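PDB 3SHP: putative acetyltransferase Sthe_0691 from Sphaerobacter thermophilus, which probably transfers an acetyl group from acetyl-CoA to an unknown acceptor, as a putative GNAT-like acetyltransferase. Local coordinates for residues A[39-50]-A[119-127]. Residues are numbered along the deposited sequence; the frame is centred on the assembly and turned at random.
Sequences AARAEAFLKEKL and LLVITVEIA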
ATOM      1  N   ALA A  39      -3.506   6.511  24.703  1.00 22.22           N
ATOM      2  CA  ALA A  39      -2.791   5.354  25.254  1.00 21.73           C
ATOM      3  C   ALA A  39      -3.735   4.259  25.759  1.00 21.92           C
ATOM      4  O   ALA A  39      -3.292   3.188  26.137  1.00 22.71           O
ATOM      5  CB  ALA A  39      -1.843   5.788  26.370  1.00 21.52           C
ATOM      6  N   ALA A  40      -5.032   4.526  25.804  1.00 22.13           N
ATOM      7  CA  ALA A  40      -6.021   3.457  26.017  1.00 22.38           C
ATOM      8  C   ALA A  40      -7.268   3.763  25.200  1.00 22.98           C
ATOM      9  O   ALA A  40      -7.998   4.728  25.486  1.00 23.57           O
ATOM     10  CB  ALA A  40      -6.356   3.258  27.497  1.00 21.40           C
ATOM     11  N   ARG A  41      -7.462   2.912  24.188  1.00 22.54           N
ATOM     12  CA  ARG A  41      -8.502   2.923  23.172  1.00 22.97           C
ATOM     13  C   ARG A  41      -9.979   3.113  23.561  1.00 22.34           C
ATOM     14  O   ARG A  41     -10.765   3.661  22.780  1.00 21.17           O
ATOM     15  CB  ARG A  41      -8.473   1.524  22.562  1.00 23.45           C
ATOM     16  CG  ARG A  41      -8.119   1.473  21.208  1.00 24.39           C
ATOM     17  CD  ARG A  41      -7.886   0.020  20.880  1.00 23.77           C
ATOM     18  NE  ARG A  41      -6.528  -0.325  21.279  1.00 23.56           N
ATOM     19  CZ  ARG A  41      -5.719  -1.155  20.620  1.00 23.31           C
ATOM     20  NH1 ARG A  41      -4.495  -1.375  21.107  1.00 20.66           N
ATOM     21  NH2 ARG A  41      -6.113  -1.736  19.476  1.00 22.32           N
ATOM     22  N   ALA A  42     -10.361   2.522  24.690  1.00 21.98           N
ATOM     23  CA  ALA A  42     -11.725   2.583  25.177  1.00 21.87           C
ATOM     24  C   ALA A  42     -11.675   2.725  26.673  1.00 22.45           C
ATOM     25  O   ALA A  42     -10.650   2.430  27.294  1.00 22.01           O
ATOM     26  CB  ALA A  42     -12.459   1.327  24.805  1.00 22.12           C
ATOM     27  N   GLU A  43     -12.794   3.141  27.264  1.00 22.81           N
ATOM     28  CA  GLU A  43     -12.853   3.378  28.701  1.00 22.73           C
ATOM     29  C   GLU A  43     -14.334   3.465  29.070  1.00 22.90           C
ATOM     30  O   GLU A  43     -15.161   3.794  28.215  1.00 22.27           O
ATOM     31  CB  GLU A  43     -12.116   4.684  29.044  1.00 22.07           C
ATOM     32  CG  GLU A  43     -12.697   5.894  28.312  1.00 22.38           C
ATOM     33  CD  GLU A  43     -11.809   7.122  28.316  1.00 25.33           C
ATOM     34  OE1 GLU A  43     -12.346   8.202  28.682  1.00 27.19           O
ATOM     35  OE2 GLU A  43     -10.614   7.046  27.903  1.00 25.11           O
ATOM     36  N   ALA A  44     -14.681   3.164  30.316  1.00 23.84           N
ATOM     37  CA  ALA A  44     -16.057   3.424  30.766  1.00 25.73           C
ATOM     38  C   ALA A  44     -16.429   4.866  30.447  1.00 26.45           C
ATOM     39  O   ALA A  44     -15.587   5.766  30.556  1.00 26.68           O
ATOM     40  CB  ALA A  44     -16.206   3.186  32.262  1.00 25.76           C
ATOM     41  N   PHE A  45     -17.668   5.084  30.039  1.00 27.62           N
ATOM     42  CA  PHE A  45     -18.130   6.428  29.759  1.00 30.15           C
ATOM     43  C   PHE A  45     -18.266   7.202  31.061  1.00 31.57           C
ATOM     44  O   PHE A  45     -19.101   6.869  31.893  1.00 31.16           O
ATOM     45  CB  PHE A  45     -19.476   6.386  29.050  1.00 30.15           C
ATOM     46  CG  PHE A  45     -20.004   7.744  28.634  1.00 31.78           C
ATOM     47  CD1 PHE A  45     -19.731   8.249  27.369  1.00 32.26           C
ATOM     48  CD2 PHE A  45     -20.805   8.501  29.501  1.00 32.14           C
ATOM     49  CE1 PHE A  45     -20.234   9.496  26.965  1.00 32.52           C
ATOM     50  CE2 PHE A  45     -21.321   9.751  29.110  1.00 32.39           C
ATOM     51  CZ  PHE A  45     -21.032  10.254  27.840  1.00 32.99           C
ATOM     52  N   LEU A  46     -17.437   8.226  31.227  1.00 33.79           N
ATOM     53  CA  LEU A  46     -17.500   9.090  32.412  1.00 36.50           C
ATOM     54  C   LEU A  46     -17.404  10.549  31.944  1.00 38.56           C
ATOM     55  O   LEU A  46     -17.252  10.814  30.736  1.00 38.18           O
ATOM     56  CB  LEU A  46     -16.353   8.741  33.384  1.00 36.46           C
ATOM     57  CG  LEU A  46     -16.237   7.343  34.019  1.00 36.41           C
ATOM     58  CD1 LEU A  46     -14.831   7.087  34.652  1.00 35.41           C
ATOM     59  CD2 LEU A  46     -17.339   7.124  35.054  1.00 37.37           C
ATOM     60  N   LYS A  47     -17.483  11.494  32.883  1.00 41.41           N
ATOM     61  CA  LYS A  47     -17.578  12.939  32.535  1.00 44.19           C
ATOM     62  C   LYS A  47     -16.359  13.368  31.740  1.00 44.72           C
ATOM     63  O   LYS A  47     -15.225  13.067  32.129  1.00 43.95           O
ATOM     64  CB  LYS A  47     -17.683  13.821  33.788  1.00 44.67           C
ATOM     65  CG  LYS A  47     -19.040  13.793  34.505  1.00 48.90           C
ATOM     66  CD  LYS A  47     -18.831  13.917  36.031  1.00 53.29           C
ATOM     67  CE  LYS A  47     -20.131  14.110  36.797  1.00 56.30           C
ATOM     68  NZ  LYS A  47     -20.662  15.487  36.600  1.00 58.24           N
ATOM     69  N   GLU A  48     -16.595  14.066  30.630  1.00 46.18           N
ATOM     70  CA  GLU A  48     -15.506  14.548  29.768  1.00 47.62           C
ATOM     71  C   GLU A  48     -14.447  15.352  30.505  1.00 47.69           C
ATOM     72  O   GLU A  48     -13.253  15.216  30.231  1.00 47.35           O
ATOM     73  CB  GLU A  48     -16.062  15.405  28.634  1.00 48.54           C
ATOM     74  CG  GLU A  48     -15.767  14.848  27.262  1.00 50.84           C
ATOM     75  CD  GLU A  48     -16.553  15.554  26.179  1.00 53.90           C
ATOM     76  OE1 GLU A  48     -15.955  15.886  25.128  1.00 55.59           O
ATOM     77  OE2 GLU A  48     -17.770  15.776  26.376  1.00 55.51           O
ATOM     78  N   LYS A  49     -14.900  16.183  31.445  1.00 48.34           N
ATOM     79  CA  LYS A  49     -14.022  17.102  32.180  1.00 48.58           C
ATOM     80  C   LYS A  49     -12.808  16.393  32.816  1.00 47.48           C
ATOM     81  O   LYS A  49     -11.729  16.982  32.922  1.00 47.44           O
ATOM     82  CB  LYS A  49     -14.818  17.931  33.205  1.00 49.60           C
ATOM     83  CG  LYS A  49     -15.239  17.176  34.487  1.00 52.68           C
ATOM     84  CD  LYS A  49     -16.155  18.041  35.392  1.00 57.85           C
ATOM     85  CE  LYS A  49     -16.537  17.301  36.688  1.00 59.94           C
ATOM     86  NZ  LYS A  49     -17.483  18.060  37.571  1.00 60.51           N
ATOM     87  N   LEU A  50     -12.980  15.126  33.201  1.00 45.70           N
ATOM     88  CA  LEU A  50     -11.887  14.348  33.781  1.00 44.04           C
ATOM     89  C   LEU A  50     -10.637  14.293  32.901  1.00 42.81           C
ATOM     90  O   LEU A  50      -9.530  14.203  33.415  1.00 42.25           O
ATOM     91  CB  LEU A  50     -12.345  12.932  34.113  1.00 43.82           C
ATOM     92  CG  LEU A  50     -13.457  12.774  35.149  1.00 43.98           C
ATOM     93  CD1 LEU A  50     -13.851  11.308  35.215  1.00 43.07           C
ATOM     94  CD2 LEU A  50     -13.029  13.295  36.536  1.00 43.30           C
ATOM     95  N   LEU A 119      -4.900  11.249  40.620  1.00 46.44           N
ATOM     96  CA  LEU A 119      -5.734  10.632  39.606  1.00 43.59           C
ATOM     97  C   LEU A 119      -7.031  10.139  40.192  1.00 42.06           C
ATOM     98  O   LEU A 119      -7.059   9.609  41.302  1.00 42.08           O
ATOM     99  CB  LEU A 119      -5.000   9.459  38.975  1.00 42.98           C
ATOM    100  CG  LEU A 119      -3.645   9.779  38.382  1.00 42.09           C
ATOM    101  CD1 LEU A 119      -3.012   8.460  37.962  1.00 41.55           C
ATOM    102  CD2 LEU A 119      -3.764  10.742  37.197  1.00 41.54           C
ATOM    103  N   LEU A 120      -8.105  10.326  39.439  1.00 39.99           N
ATOM    104  CA  LEU A 120      -9.385   9.733  39.784  1.00 38.63           C
ATOM    105  C   LEU A 120      -9.608   8.474  38.925  1.00 37.35           C
ATOM    106  O   LEU A 120     -10.442   7.637  39.282  1.00 37.84           O
ATOM    107  CB  LEU A 120     -10.523  10.764  39.626  1.00 38.27           C
ATOM    108  CG  LEU A 120     -10.338  12.025  40.502  1.00 39.52           C
ATOM    109  CD1 LEU A 120     -11.464  13.067  40.345  1.00 40.21           C
ATOM    110  CD2 LEU A 120     -10.155  11.666  41.991  1.00 39.84           C
ATOM    111  N   VAL A 121      -8.847   8.335  37.825  1.00 34.65           N
ATOM    112  CA  VAL A 121      -9.011   7.214  36.871  1.00 33.17           C
ATOM    113  C   VAL A 121      -7.680   6.726  36.306  1.00 32.53           C
ATOM    114  O   VAL A 121      -6.841   7.528  35.862  1.00 33.33           O
ATOM    115  CB  VAL A 121      -9.922   7.588  35.677  1.00 32.77           C
ATOM    116  CG1 VAL A 121     -10.348   6.352  34.911  1.00 32.06           C
ATOM    117  CG2 VAL A 121     -11.149   8.340  36.144  1.00 32.37           C
ATOM    118  N   ILE A 122      -7.486   5.410  36.357  1.00 31.34           N
ATOM    119  CA  ILE A 122      -6.355   4.723  35.729  1.00 29.83           C
ATOM    120  C   ILE A 122      -6.946   3.693  34.778  1.00 27.97           C
ATOM    121  O   ILE A 122      -7.850   2.939  35.166  1.00 27.27           O
ATOM    122  CB  ILE A 122      -5.468   3.994  36.777  1.00 30.55           C
ATOM    123  CG1 ILE A 122      -4.935   4.985  37.820  1.00 32.15           C
ATOM    124  CG2 ILE A 122      -4.298   3.270  36.109  1.00 30.59           C
ATOM    125  CD1 ILE A 122      -4.075   4.339  38.964  1.00 31.82           C
ATOM    126  N   THR A 123      -6.429   3.663  33.548  1.00 25.51           N
ATOM    127  CA  THR A 123      -7.032   2.916  32.459  1.00 23.89           C
ATOM    128  C   THR A 123      -5.891   2.191  31.729  1.00 23.66           C
ATOM    129  O   THR A 123      -4.926   2.831  31.266  1.00 23.42           O
ATOM    130  CB  THR A 123      -7.822   3.873  31.505  1.00 23.46           C
ATOM    131  OG1 THR A 123      -8.844   4.562  32.239  1.00 22.86           O
ATOM    132  CG2 THR A 123      -8.493   3.124  30.360  1.00 21.58           C
ATOM    133  N   VAL A 124      -5.997   0.865  31.659  1.00 22.61           N
ATOM    134  CA  VAL A 124      -4.944   0.008  31.102  1.00 21.74           C
ATOM    135  C   VAL A 124      -5.504  -0.971  30.058  1.00 21.47           C
ATOM    136  O   VAL A 124      -6.494  -1.674  30.313  1.00 21.60           O
ATOM    137  CB  VAL A 124      -4.244  -0.819  32.213  1.00 22.43           C
ATOM    138  CG1 VAL A 124      -2.989  -1.506  31.677  1.00 20.67           C
ATOM    139  CG2 VAL A 124      -3.881   0.080  33.426  1.00 23.77           C
ATOM    140  N   GLU A 125      -4.847  -1.045  28.907  1.00 21.00           N
ATOM    141  CA  GLU A 125      -5.182  -2.023  27.864  1.00 20.89           C
ATOM    142  C   GLU A 125      -4.485  -3.338  28.177  1.00 21.63           C
ATOM    143  O   GLU A 125      -3.251  -3.346  28.428  1.00 21.32           O
ATOM    144  CB  GLU A 125      -4.692  -1.543  26.496  1.00 20.49           C
ATOM    145  CG  GLU A 125      -5.381  -0.312  25.959  1.00 21.27           C
ATOM    146  CD  GLU A 125      -5.072  -0.067  24.452  1.00 22.15           C
ATOM    147  OE1 GLU A 125      -4.142  -0.718  23.907  1.00 21.84           O
ATOM    148  OE2 GLU A 125      -5.756   0.782  23.826  1.00 21.37           O
ATOM    149  N   ILE A 126      -5.261  -4.439  28.191  1.00 21.60           N
ATOM    150  CA  ILE A 126      -4.714  -5.779  28.389  1.00 21.68           C
ATOM    151  C   ILE A 126      -5.471  -6.804  27.550  1.00 22.05           C
ATOM    152  O   ILE A 126      -6.691  -6.899  27.642  1.00 22.42           O
ATOM    153  CB  ILE A 126      -4.770  -6.243  29.876  1.00 22.05           C
ATOM    154  CG1 ILE A 126      -4.201  -5.170  30.825  1.00 21.11           C
ATOM    155  CG2 ILE A 126      -3.997  -7.572  30.051  1.00 20.84           C
ATOM    156  CD1 ILE A 126      -4.448  -5.473  32.305  1.00 18.47           C
ATOM    157  N   ALA A 127      -4.755  -7.578  26.740  1.00 21.43           N
ATOM    158  CA  ALA A 127      -5.423  -8.531  25.866  1.00 21.51           C
ATOM    159  C   ALA A 127      -5.931  -9.687  26.712  1.00 22.10           C
ATOM    160  O   ALA A 127      -5.298 -10.051  27.693  1.00 22.15           O
ATOM    161  CB  ALA A 127      -4.474  -9.035  24.771  1.00 20.76           C
TER
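The carboxylate of Glu125 is gripped by Arg41 through three hydrogen bonds. Two come side-on from the guanidinium, NE reaching OE2 at 2.9 Å and NH1 reaching OE1 at 2.9 Å, and make a salt bridge in which the two flat groups are turned 49° apart. NE meets OE2 from above the carboxylate plane, although OE2 lies in the plane of the guanidinium. The third is nearly straight (173°): the backbone N of Arg41 gives its hydrogen to the anti lone pair of OE2, 2.8 Å away. A bend at chi3 (-83°) helps bring the NE/NH1 edge of the guanidinium to the same carboxylate. Arg88 of strand 84-91 forms a second salt bridge, to OE1. A glutamine in place of Glu125 would probably deprive Arg41 and Arg88 of the negative charge they share here. Strand 121-127 lies inside the mixed sheet of a GNAT-like fold, parallel to 84-91 and antiparallel to 157-167, and segment 39-50 runs along one face of it in the opposite sense. The small Ala40 lets the segment approach closely, its CB lying 3.6 Å from Thr123 CG2, while Thr123 OG1 bonds to Gln165. Farther along, branched apolar side chains suit the face: Val121 CG2 receives CD1 of Leu46 (4.2 Å) and of Leu50 (4.1 Å), and the other branch of Leu50, CD2, rests against Leu120 CD1. Glu43 carries its carboxylate to a salt bridge with Arg149 of the second subunit.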